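Local structure of aerobactin synthase IucA (Klebsiella pneumoniae subsp. pneumoniae, 5JM8) at residues F82-L85 and S86-I89; C104-F107 and H108-V111; T309-W312 and Q313-Q316; G374-S377 and L378-A382; K384-S387 and D388-G391. The protein probably catalyses an ATP-dependent condensation step in the assembly of the siderophore aerobactin, as an NIS-type synthetase. All coordinates share one frame; numbering follows the deposited sequence.

Contact 1 (F82-L85 and S86-I89)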
loop_
_atom_site.group_PDB
_atom_site.type_symbol
_atom_site.label_atom_id
_atom_site.label_comp_id
_atom_site.label_asym_id
_atom_site.label_seq_id
_atom_site.Cartn_x
_atom_site.Cartn_y
_atom_site.Cartn_z
ATOM N N PHE A 82 -33.397 2.363 -33.497
ATOM C CA PHE A 82 -33.196 0.958 -33.161
ATOM C C PHE A 82 -34.509 0.282 -32.785
ATOM O O PHE A 82 -34.727 -0.887 -33.100
ATOM C CB PHE A 82 -32.191 0.818 -32.017
ATOM C CG PHE A 82 -31.998 -0.598 -31.560
ATOM C CD1 PHE A 82 -31.417 -1.534 -32.396
ATOM C CD2 PHE A 82 -32.404 -0.995 -30.297
ATOM C CE1 PHE A 82 -31.245 -2.838 -31.985
ATOM C CE2 PHE A 82 -32.232 -2.300 -29.878
ATOM C CZ PHE A 82 -31.652 -3.222 -30.724
ATOM N N ALA A 83 -35.378 1.024 -32.105
ATOM C CA ALA A 83 -36.674 0.501 -31.689
ATOM C C ALA A 83 -37.521 0.140 -32.904
ATOM O O ALA A 83 -38.264 -0.843 -32.884
ATOM C CB ALA A 83 -37.399 1.514 -30.818
ATOM N N THR A 84 -37.402 0.939 -33.961
ATOM C CA THR A 84 -38.154 0.700 -35.188
ATOM C C THR A 84 -37.614 -0.518 -35.935
ATOM O O THR A 84 -38.345 -1.482 -36.157
ATOM C CB THR A 84 -38.121 1.928 -36.130
ATOM O OG1 THR A 84 -38.660 3.074 -35.457
ATOM C CG2 THR A 84 -38.938 1.670 -37.392
ATOM N N LEU A 85 -36.340 -0.475 -36.320
ATOM C CA LEU A 85 -35.757 -1.529 -37.153
ATOM C C LEU A 85 -35.826 -2.904 -36.488
ATOM O O LEU A 85 -35.952 -3.922 -37.169
ATOM C CB LEU A 85 -34.300 -1.195 -37.510
ATOM C CG LEU A 85 -33.256 -1.021 -36.398
ATOM C CD1 LEU A 85 -32.674 -2.347 -35.909
ATOM C CD2 LEU A 85 -32.140 -0.110 -36.888
ATOM N N SER A 86 -35.745 -2.928 -35.161
ATOM C CA SER A 86 -35.826 -4.170 -34.403
ATOM C C SER A 86 -37.238 -4.734 -34.428
ATOM O O SER A 86 -37.427 -5.941 -34.542
ATOM C CB SER A 86 -35.386 -3.941 -32.962
ATOM O OG SER A 86 -36.097 -2.855 -32.400
ATOM N N ARG A 87 -38.223 -3.853 -34.304
ATOM C CA ARG A 87 -39.621 -4.251 -34.414
ATOM C C ARG A 87 -39.912 -4.793 -35.810
ATOM O O ARG A 87 -40.641 -5.774 -35.966
ATOM C CB ARG A 87 -40.543 -3.071 -34.106
ATOM C CG ARG A 87 -42.024 -3.408 -34.211
ATOM C CD ARG A 87 -42.908 -2.218 -33.887
ATOM N NE ARG A 87 -42.711 -1.112 -34.822
ATOM C CZ ARG A 87 -43.281 -1.033 -36.022
ATOM N NH1 ARG A 87 -44.086 -1.998 -36.453
ATOM N NH2 ARG A 87 -43.043 0.013 -36.799
ATOM N N LEU A 88 -39.337 -4.150 -36.822
ATOM C CA LEU A 88 -39.536 -4.571 -38.203
ATOM C C LEU A 88 -38.967 -5.968 -38.419
ATOM O O LEU A 88 -39.585 -6.802 -39.078
ATOM C CB LEU A 88 -38.884 -3.580 -39.172
ATOM C CG LEU A 88 -39.536 -2.200 -39.280
ATOM C CD1 LEU A 88 -38.701 -1.276 -40.154
ATOM C CD2 LEU A 88 -40.957 -2.304 -39.824
ATOM N N ILE A 89 -37.790 -6.219 -37.855
ATOM C CA ILE A 89 -37.135 -7.515 -37.999
ATOM C C ILE A 89 -37.893 -8.597 -37.240
ATOM O O ILE A 89 -37.981 -9.730 -37.699
ATOM C CB ILE A 89 -35.671 -7.469 -37.509
ATOM C CG1 ILE A 89 -34.835 -6.593 -38.442
ATOM C CG2 ILE A 89 -35.069 -8.873 -37.465
ATOM C CD1 ILE A 89 -33.467 -6.241 -37.903
#
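Ser86 turns back on the carbonyl of Phe82, which it meets with both its backbone and its side chain. Ser86 N donates to Phe82 O at 3.1 Å, and Ser86 OG also donates to Phe82 O, modelled at 2.5 Å, shorter than expected for a hydrogen bond, so that its exact length is doubtful. With chi1 at 52°, the hydroxyl sits between the backbone N and the carbonyl carbon of its own residue, folded toward the preceding turn. Ser86 CB at the same time lies over one face of the Phe82 ring, 4.4 Å from CE1. Two residues further along in each segment, the methyl CG2 of Thr84 runs alongside Leu88 and comes within 4.0 Å of its CD1. This is the opening of helix 82-96, which begins one residue after strand 77-80, and the usual i to i+4 ladder continues through Leu88 N to Thr84 O (2.9 Å) and Ile89 N to Leu85 O (3.0 Å). On the buried side, Leu85 CD1 and Ile89 CD1 approach to 4.4 Å; both residues pack on helix 14-26 and on strand 49-54. A second shell fixes the polar atoms: Ser86 OG is also hydrogen-bonded to His108 NE2 of helix 101-124, while Thr84 OG1 bonds to the Asp81 carboxylate just ahead of the helix. Phe82, beyond its contact with Ser86, stacks with the His115 ring of helix 101-124.

Contact 2 (C104-F107 and H108-V111)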
loop_
_atom_site.group_PDB
_atom_site.type_symbol
_atom_site.label_atom_id
_atom_site.label_comp_id
_atom_site.label_asym_id
_atom_site.label_seq_id
_atom_site.Cartn_x
_atom_site.Cartn_y
_atom_site.Cartn_z
ATOM N N CYS A 104 -43.146 -13.003 -29.490
ATOM C CA CYS A 104 -42.481 -11.978 -30.291
ATOM C C CYS A 104 -42.383 -10.658 -29.535
ATOM O O CYS A 104 -41.328 -10.026 -29.503
ATOM C CB CYS A 104 -43.226 -11.751 -31.608
ATOM S SG CYS A 104 -43.121 -13.106 -32.790
ATOM N N GLU A 105 -43.488 -10.242 -28.927
ATOM C CA GLU A 105 -43.543 -8.948 -28.257
ATOM C C GLU A 105 -42.787 -8.984 -26.929
ATOM O O GLU A 105 -42.263 -7.963 -26.480
ATOM C CB GLU A 105 -44.994 -8.519 -28.029
ATOM C CG GLU A 105 -45.149 -7.110 -27.462
ATOM C CD GLU A 105 -44.450 -6.052 -28.301
ATOM O OE1 GLU A 105 -44.370 -6.221 -29.538
ATOM O OE2 GLU A 105 -43.972 -5.052 -27.723
ATOM N N THR A 106 -42.745 -10.156 -26.301
ATOM C CA THR A 106 -41.931 -10.355 -25.106
ATOM C C THR A 106 -40.454 -10.249 -25.461
ATOM O O THR A 106 -39.659 -9.676 -24.719
ATOM C CB THR A 106 -42.189 -11.728 -24.454
ATOM O OG1 THR A 106 -43.567 -11.835 -24.080
ATOM C CG2 THR A 106 -41.320 -11.910 -23.221
ATOM N N PHE A 107 -40.091 -10.827 -26.599
ATOM C CA PHE A 107 -38.722 -10.783 -27.085
ATOM C C PHE A 107 -38.300 -9.349 -27.383
ATOM O O PHE A 107 -37.226 -8.914 -26.975
ATOM C CB PHE A 107 -38.583 -11.655 -28.335
ATOM C CG PHE A 107 -37.235 -11.570 -28.999
ATOM C CD1 PHE A 107 -36.137 -12.223 -28.464
ATOM C CD2 PHE A 107 -37.073 -10.859 -30.178
ATOM C CE1 PHE A 107 -34.900 -12.152 -29.083
ATOM C CE2 PHE A 107 -35.837 -10.787 -30.802
ATOM C CZ PHE A 107 -34.751 -11.436 -30.253
ATOM N N HIS A 108 -39.160 -8.613 -28.078
ATOM C CA HIS A 108 -38.838 -7.253 -28.494
ATOM C C HIS A 108 -38.738 -6.294 -27.312
ATOM O O HIS A 108 -37.860 -5.433 -27.289
ATOM C CB HIS A 108 -39.879 -6.729 -29.484
ATOM C CG HIS A 108 -39.553 -5.375 -30.036
ATOM N ND1 HIS A 108 -39.998 -4.207 -29.454
ATOM C CD2 HIS A 108 -38.818 -5.003 -31.111
ATOM C CE1 HIS A 108 -39.555 -3.175 -30.150
ATOM N NE2 HIS A 108 -38.838 -3.631 -31.162
ATOM N N GLN A 109 -39.637 -6.430 -26.339
ATOM C CA GLN A 109 -39.608 -5.547 -25.177
ATOM C C GLN A 109 -38.327 -5.784 -24.380
ATOM O O GLN A 109 -37.707 -4.837 -23.900
ATOM C CB GLN A 109 -40.849 -5.744 -24.288
ATOM C CG GLN A 109 -40.965 -7.109 -23.622
ATOM C CD GLN A 109 -42.161 -7.214 -22.688
ATOM O OE1 GLN A 109 -42.996 -6.311 -22.622
ATOM N NE2 GLN A 109 -42.243 -8.321 -21.957
ATOM N N ARG A 110 -37.923 -7.046 -24.269
ATOM C CA ARG A 110 -36.697 -7.399 -23.558
ATOM C C ARG A 110 -35.464 -6.827 -24.255
ATOM O O ARG A 110 -34.522 -6.385 -23.600
ATOM C CB ARG A 110 -36.571 -8.921 -23.428
ATOM C CG ARG A 110 -37.499 -9.523 -22.381
ATOM C CD ARG A 110 -37.415 -11.043 -22.343
ATOM N NE ARG A 110 -38.226 -11.614 -21.268
ATOM C CZ ARG A 110 -38.346 -12.918 -21.032
ATOM N NH1 ARG A 110 -37.716 -13.798 -21.797
ATOM N NH2 ARG A 110 -39.104 -13.344 -20.031
ATOM N N VAL A 111 -35.474 -6.840 -25.584
ATOM C CA VAL A 111 -34.370 -6.293 -26.368
ATOM C C VAL A 111 -34.263 -4.778 -26.188
ATOM O O VAL A 111 -33.167 -4.219 -26.240
ATOM C CB VAL A 111 -34.534 -6.630 -27.868
ATOM C CG1 VAL A 111 -33.593 -5.798 -28.724
ATOM C CG2 VAL A 111 -34.285 -8.108 -28.104
#
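Val111 sets its CG2 methyl over one face of the Phe107 ring, a CH-pi contact 4.1 Å from the ring centroid and 14° off the ring normal. Phe107 CG stands anti to its backbone N (chi1 174°), which swings the ring along the helix to meet the residue one turn later; Phe545 meets the same ring edge-to-face. A second carbon-over-plane contact lies on another side of the helix: Thr106 CG2 sits 3.7 Å above the guanidinium plane of Arg110, displaced toward its rim. Arg110 runs extended from CG to NE alongside Thr106 and ends in a salt bridge with Asp551. Among backbone hydrogen bonds, His108 N to Cys104 O and Gln109 N to Glu105 O, both 3.0 Å, belong to the regular ladder of helix 101-124. Glu105 OE2 remains 4.4 Å from His108 ND1, too far for a direct bond, while His108 NE2, besides its link to Ser86, is weakly bonded to the Ala83 carbonyl of helix 82-96. Because a carbonyl oxygen can only accept, this setting is consistent with a proton on NE2, and the nearby carboxylate would probably ease a positive charge on the imidazole.

Contact 3 (T309-W312 and Q313-Q316)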
loop_
_atom_site.group_PDB
_atom_site.type_symbol
_atom_site.label_atom_id
_atom_site.label_comp_id
_atom_site.label_asym_id
_atom_site.label_seq_id
_atom_site.Cartn_x
_atom_site.Cartn_y
_atom_site.Cartn_z
ATOM N N THR A 309 -6.339 -35.751 -6.472
ATOM C CA THR A 309 -5.741 -36.959 -7.025
ATOM C C THR A 309 -4.375 -36.662 -7.627
ATOM O O THR A 309 -4.044 -35.509 -7.906
ATOM C CB THR A 309 -6.635 -37.594 -8.101
ATOM O OG1 THR A 309 -6.762 -36.704 -9.217
ATOM C CG2 THR A 309 -8.009 -37.906 -7.536
ATOM N N ASP A 310 -3.589 -37.714 -7.827
ATOM C CA ASP A 310 -2.222 -37.564 -8.302
ATOM C C ASP A 310 -2.164 -37.162 -9.777
ATOM O O ASP A 310 -1.231 -36.481 -10.200
ATOM C CB ASP A 310 -1.441 -38.861 -8.085
ATOM C CG ASP A 310 -1.309 -39.225 -6.619
ATOM O OD1 ASP A 310 -1.256 -38.305 -5.777
ATOM O OD2 ASP A 310 -1.255 -40.433 -6.307
ATOM N N ASP A 311 -3.150 -37.588 -10.562
ATOM C CA ASP A 311 -3.180 -37.245 -11.984
ATOM C C ASP A 311 -3.491 -35.763 -12.193
ATOM O O ASP A 311 -2.956 -35.137 -13.109
ATOM C CB ASP A 311 -4.203 -38.103 -12.731
ATOM C CG ASP A 311 -3.708 -39.514 -12.991
ATOM O OD1 ASP A 311 -2.511 -39.785 -12.761
ATOM O OD2 ASP A 311 -4.520 -40.347 -13.443
ATOM N N TRP A 312 -4.362 -35.207 -11.356
ATOM C CA TRP A 312 -4.564 -33.762 -11.339
ATOM C C TRP A 312 -3.254 -33.089 -10.979
ATOM O O TRP A 312 -2.838 -32.115 -11.605
ATOM C CB TRP A 312 -5.638 -33.354 -10.333
ATOM C CG TRP A 312 -5.829 -31.871 -10.276
ATOM C CD1 TRP A 312 -5.047 -30.966 -9.616
ATOM C CD2 TRP A 312 -6.869 -31.119 -10.908
ATOM N NE1 TRP A 312 -5.536 -29.697 -9.801
ATOM C CE2 TRP A 312 -6.655 -29.762 -10.589
ATOM C CE3 TRP A 312 -7.961 -31.458 -11.712
ATOM C CZ2 TRP A 312 -7.491 -28.748 -11.045
ATOM C CZ3 TRP A 312 -8.791 -30.451 -12.164
ATOM C CH2 TRP A 312 -8.551 -29.110 -11.829
ATOM N N GLN A 313 -2.629 -33.624 -9.938
ATOM C CA GLN A 313 -1.326 -33.177 -9.477
ATOM C C GLN A 313 -0.322 -33.176 -10.624
ATOM O O GLN A 313 0.487 -32.257 -10.762
ATOM C CB GLN A 313 -0.844 -34.084 -8.344
ATOM C CG GLN A 313 -0.054 -33.382 -7.274
ATOM C CD GLN A 313 0.434 -34.328 -6.193
ATOM O OE1 GLN A 313 0.430 -35.546 -6.369
ATOM N NE2 GLN A 313 0.868 -33.768 -5.071
ATOM N N THR A 314 -0.392 -34.216 -11.449
ATOM C CA THR A 314 0.469 -34.347 -12.614
ATOM C C THR A 314 0.137 -33.270 -13.637
ATOM O O THR A 314 1.030 -32.656 -14.225
ATOM C CB THR A 314 0.320 -35.736 -13.269
ATOM O OG1 THR A 314 0.613 -36.758 -12.309
ATOM C CG2 THR A 314 1.259 -35.883 -14.461
ATOM N N LEU A 315 -1.158 -33.047 -13.841
ATOM C CA LEU A 315 -1.625 -32.042 -14.787
ATOM C C LEU A 315 -1.189 -30.651 -14.342
ATOM O O LEU A 315 -0.726 -29.850 -15.151
ATOM C CB LEU A 315 -3.150 -32.102 -14.929
ATOM C CG LEU A 315 -3.818 -30.992 -15.746
ATOM C CD1 LEU A 315 -3.415 -31.061 -17.212
ATOM C CD2 LEU A 315 -5.329 -31.065 -15.606
ATOM N N GLN A 316 -1.338 -30.375 -13.050
ATOM C CA GLN A 316 -0.988 -29.070 -12.497
ATOM C C GLN A 316 0.508 -28.808 -12.617
ATOM O O GLN A 316 0.936 -27.672 -12.816
ATOM C CB GLN A 316 -1.417 -28.973 -11.030
ATOM C CG GLN A 316 -1.128 -27.624 -10.375
ATOM C CD GLN A 316 -1.882 -26.476 -11.026
ATOM O OE1 GLN A 316 -3.028 -26.196 -10.676
ATOM N NE2 GLN A 316 -1.237 -25.801 -11.970
HETATM O O HOH W 1 -4.187 -27.666 -8.756
#
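Trp312 and Gln316 are joined through a water. Trp312 NE1 donates to it at 2.7 Å, with the water lying at the edge of the indole and in its plane, and the water in turn donates to Gln316 OE1 at 2.7 Å. Gln316 bends at chi2 (63°), which curls its amide back toward the indole, and its NE2 end is held by the Phe322 carbonyl. Gln313, the other large contributor, lies beside Asp310 and points the same way, with the amide and carboxylate planes only 17° apart. Its OE1 stands 3.3 Å from Asp310 OD1; both are acceptors, so this approach is not a bond and is probably mildly unfavourable. The far end of that amide, NE2, makes a weak hydrogen bond to the Gly391 carbonyl of the second subunit. All of this happens on the first turns of the short helix 310-318, with Thr309 at the N-cap: its O takes the Gln313 N-H at 3.1 Å. At the first residue of the helix, Asp310 O is gripped twice by Thr314, from N at 2.7 Å and from OG1 at 2.8 Å, the two donors arriving from opposite faces of the carbonyl plane. Trp312 itself is buried against Val324 of strand 322-324 and against Trp460, whose indole nitrogen bonds to Thr309 OG1, an atom also bonded to Leu306 O.

Contact 4 (G374-S377 and L378-A382)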
loop_
_atom_site.group_PDB
_atom_site.type_symbol
_atom_site.label_atom_id
_atom_site.label_comp_id
_atom_site.label_asym_id
_atom_site.label_seq_id
_atom_site.Cartn_x
_atom_site.Cartn_y
_atom_site.Cartn_z
ATOM N N GLY A 374 -16.499 4.063 -28.616
ATOM C CA GLY A 374 -15.874 3.830 -29.905
ATOM C C GLY A 374 -14.360 3.917 -29.880
ATOM O O GLY A 374 -13.712 3.832 -30.924
ATOM N N GLY A 375 -13.794 4.085 -28.689
ATOM C CA GLY A 375 -12.355 4.174 -28.538
ATOM C C GLY A 375 -11.706 2.805 -28.434
ATOM O O GLY A 375 -12.302 1.799 -28.820
ATOM N N ASP A 376 -10.479 2.770 -27.919
ATOM C CA ASP A 376 -9.760 1.517 -27.715
ATOM C C ASP A 376 -10.475 0.599 -26.739
ATOM O O ASP A 376 -10.841 1.014 -25.642
ATOM C CB ASP A 376 -8.348 1.781 -27.184
ATOM C CG ASP A 376 -7.472 2.523 -28.173
ATOM O OD1 ASP A 376 -7.822 2.584 -29.370
ATOM O OD2 ASP A 376 -6.412 3.033 -27.745
ATOM N N SER A 377 -10.662 -0.655 -27.134
ATOM C CA SER A 377 -11.091 -1.676 -26.191
ATOM C C SER A 377 -9.989 -1.830 -25.146
ATOM O O SER A 377 -8.840 -1.460 -25.392
ATOM C CB SER A 377 -11.370 -3.002 -26.899
ATOM O OG SER A 377 -10.186 -3.543 -27.456
ATOM N N LEU A 378 -10.335 -2.367 -23.980
ATOM C CA LEU A 378 -9.379 -2.476 -22.883
ATOM C C LEU A 378 -8.252 -3.452 -23.208
ATOM O O LEU A 378 -7.180 -3.395 -22.604
ATOM C CB LEU A 378 -10.094 -2.901 -21.604
ATOM C CG LEU A 378 -11.062 -1.859 -21.040
ATOM C CD1 LEU A 378 -11.908 -2.458 -19.926
ATOM C CD2 LEU A 378 -10.311 -0.627 -20.542
ATOM N N LEU A 379 -8.497 -4.344 -24.163
ATOM C CA LEU A 379 -7.457 -5.235 -24.661
ATOM C C LEU A 379 -6.438 -4.434 -25.456
ATOM O O LEU A 379 -5.232 -4.595 -25.284
ATOM C CB LEU A 379 -8.055 -6.342 -25.531
ATOM C CG LEU A 379 -7.067 -7.239 -26.284
ATOM C CD1 LEU A 379 -6.079 -7.903 -25.335
ATOM C CD2 LEU A 379 -7.819 -8.287 -27.089
ATOM N N VAL A 380 -6.938 -3.560 -26.325
ATOM C CA VAL A 380 -6.086 -2.739 -27.177
ATOM C C VAL A 380 -5.306 -1.730 -26.342
ATOM O O VAL A 380 -4.188 -1.355 -26.693
ATOM C CB VAL A 380 -6.921 -2.009 -28.252
ATOM C CG1 VAL A 380 -6.089 -0.959 -28.986
ATOM C CG2 VAL A 380 -7.491 -3.013 -29.234
ATOM N N ALA A 381 -5.906 -1.292 -25.240
ATOM C CA ALA A 381 -5.234 -0.401 -24.300
ATOM C C ALA A 381 -4.053 -1.106 -23.643
ATOM O O ALA A 381 -3.024 -0.489 -23.376
ATOM C CB ALA A 381 -6.211 0.089 -23.245
ATOM N N ALA A 382 -4.209 -2.400 -23.384
ATOM C CA ALA A 382 -3.144 -3.201 -22.792
ATOM C C ALA A 382 -2.015 -3.435 -23.792
ATOM O O ALA A 382 -0.850 -3.171 -23.499
ATOM C CB ALA A 382 -3.694 -4.526 -22.297
#
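One face of the Asp376 carboxylate rests on Val380: the methyl CG1 stands squarely above the group, 3.8 Å from Asp376 CG and 4.0 Å from OD1. At the rim of the same carboxylate, OD2 is taken by Lys384 in a salt bridge, so the flat group is held by an apolar contact on a face and by a charge at its end. The setting is the N-terminus of helix 378-390, with Ser377 as its N-cap. Here Ser377 OG accepts from Val380 N, a weak capping bond of 3.4 Å, although its N-H points well (158°). The serine chi1 of 65° makes this possible by tucking the hydroxyl between its own backbone N and carbonyl carbon, facing the N-H of Val380 in the first turn. The first full i to i+4 bond is firmer: Ala381 N reaches Ser377 O at 2.9 Å, lying in the carbonyl plane. A negative carboxylate beside the start of a helix would probably be stabilised by the helix dipole as well as by Lys384. Ahead of the cap, the Asp376 carbonyl is bonded by Arg132, and Leu378 packs on Leu367 of helix 364-368 and on the loop residues Leu131 and Leu136. Val380 thus divides its two methyls between the two residues before the helix, and CG2 presses against Ser377 OG at 3.3 Å.

Contact 5 (K384-S387 and D388-G391)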
loop_
_atom_site.group_PDB
_atom_site.type_symbol
_atom_site.label_atom_id
_atom_site.label_comp_id
_atom_site.label_asym_id
_atom_site.label_seq_id
_atom_site.Cartn_x
_atom_site.Cartn_y
_atom_site.Cartn_z
ATOM N N LYS A 384 -1.237 -1.815 -26.360
ATOM C CA LYS A 384 -0.555 -0.554 -26.618
ATOM C C LYS A 384 0.452 -0.229 -25.515
ATOM O O LYS A 384 1.497 0.365 -25.779
ATOM C CB LYS A 384 -1.572 0.577 -26.761
ATOM C CG LYS A 384 -2.173 0.679 -28.154
ATOM C CD LYS A 384 -3.290 1.707 -28.211
ATOM C CE LYS A 384 -3.671 2.033 -29.647
ATOM N NZ LYS A 384 -4.511 3.258 -29.728
ATOM N N ARG A 385 0.136 -0.619 -24.284
ATOM C CA ARG A 385 1.073 -0.452 -23.176
ATOM C C ARG A 385 2.216 -1.447 -23.297
ATOM O O ARG A 385 3.360 -1.134 -22.970
ATOM C CB ARG A 385 0.371 -0.631 -21.831
ATOM C CG ARG A 385 -0.449 0.562 -21.400
ATOM C CD ARG A 385 -0.862 0.438 -19.952
ATOM N NE ARG A 385 -1.654 -0.764 -19.717
ATOM C CZ ARG A 385 -2.977 -0.826 -19.830
ATOM N NH1 ARG A 385 -3.673 0.248 -20.177
ATOM N NH2 ARG A 385 -3.607 -1.968 -19.592
ATOM N N LEU A 386 1.896 -2.648 -23.762
ATOM C CA LEU A 386 2.900 -3.676 -23.990
ATOM C C LEU A 386 3.896 -3.196 -25.039
ATOM O O LEU A 386 5.108 -3.330 -24.867
ATOM C CB LEU A 386 2.233 -4.980 -24.432
ATOM C CG LEU A 386 3.147 -6.145 -24.807
ATOM C CD1 LEU A 386 4.043 -6.529 -23.640
ATOM C CD2 LEU A 386 2.311 -7.333 -25.273
ATOM N N SER A 387 3.371 -2.620 -26.115
ATOM C CA SER A 387 4.198 -2.103 -27.201
ATOM C C SER A 387 5.163 -1.030 -26.703
ATOM O O SER A 387 6.370 -1.118 -26.929
ATOM C CB SER A 387 3.314 -1.540 -28.319
ATOM O OG SER A 387 4.089 -0.933 -29.336
ATOM N N ASP A 388 4.626 -0.025 -26.018
ATOM C CA ASP A 388 5.422 1.104 -25.546
ATOM C C ASP A 388 6.504 0.685 -24.557
ATOM O O ASP A 388 7.612 1.223 -24.573
ATOM C CB ASP A 388 4.523 2.154 -24.889
ATOM C CG ASP A 388 3.616 2.855 -25.882
ATOM O OD1 ASP A 388 3.989 2.956 -27.071
ATOM O OD2 ASP A 388 2.530 3.311 -25.470
ATOM N N ARG A 389 6.174 -0.265 -23.687
ATOM C CA ARG A 389 7.120 -0.737 -22.682
ATOM C C ARG A 389 8.287 -1.475 -23.334
ATOM O O ARG A 389 9.452 -1.161 -23.077
ATOM C CB ARG A 389 6.418 -1.642 -21.668
ATOM C CG ARG A 389 7.331 -2.162 -20.564
ATOM C CD ARG A 389 6.547 -2.850 -19.453
ATOM N NE ARG A 389 5.813 -4.021 -19.929
ATOM C CZ ARG A 389 6.324 -5.246 -20.011
ATOM N NH1 ARG A 389 7.582 -5.479 -19.653
ATOM N NH2 ARG A 389 5.576 -6.244 -20.454
ATOM N N LEU A 390 7.974 -2.443 -24.191
ATOM C CA LEU A 390 9.002 -3.260 -24.827
ATOM C C LEU A 390 9.656 -2.538 -26.001
ATOM O O LEU A 390 10.665 -2.998 -26.534
ATOM C CB LEU A 390 8.410 -4.586 -25.305
ATOM C CG LEU A 390 7.801 -5.493 -24.234
ATOM C CD1 LEU A 390 7.166 -6.710 -24.877
ATOM C CD2 LEU A 390 8.849 -5.915 -23.215
ATOM N N GLY A 391 9.077 -1.413 -26.405
ATOM C CA GLY A 391 9.598 -0.648 -27.524
ATOM C C GLY A 391 9.388 -1.343 -28.859
ATOM O O GLY A 391 10.159 -1.134 -29.795
HETATM O O HOH W 2 3.262 -2.561 -20.446
#
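Arg385 O receives two groups: Arg389 N bonds to it at 3.0 Å, and a water donates to it more weakly at 2.9 Å. That water also accepts from Arg389 NE at 3.0 Å, in the plane of the guanidinium, so the arginine side chain is linked back to the carbonyl one turn earlier. The bend of Arg389 at chi3 (62°) folds its head toward Leu386, whose CD1 touches NH2 at 3.5 Å. The same Leu386 CD1 presses on Leu390 CD1 at 3.4 Å, tighter than a usual carbon contact. On another side of the helix, Asp388 OD2 lies 3.1 Å from Lys384 O, two acceptors facing each other, although Asp388 N is properly bonded to that carbonyl. The helix ends at Leu390, and Gly391 leaves it with a positive phi of 70°; its N still makes a weak, poorly angled bond to Ser387 O. This last turn of helix 378-390 rests on the connection between strands 431-435 and 440-445: Arg389 NH2 bonds to Gly437 O, Arg385 forms a salt bridge with Asp438, and Leu386 packs on Leu439. Leu390 reaches across to Arg323, on strand 322-324 of the second subunit.

In the fold
Each contact joins two adjoining segments, so none closes a long loop; they come in series and none nests inside or crosses another. Contact 1 opens helix 82-96 and contact 2 lies on helix 101-124, the next in the chain; the two helices pack side by side, with Phe82 CZ 3.8 Å from Val111 CG1. Contact 3 starts helix 310-318 on the other side of the chain's centre, about 53 Å between centres from contact 1. Contacts 4 and 5 are the two ends of helix 378-390, joined by the Asp376-Lys384 salt bridge. Contacts 3 and 5 lie about 22 Å apart at nearest atoms within the chain, yet both touch the second subunit.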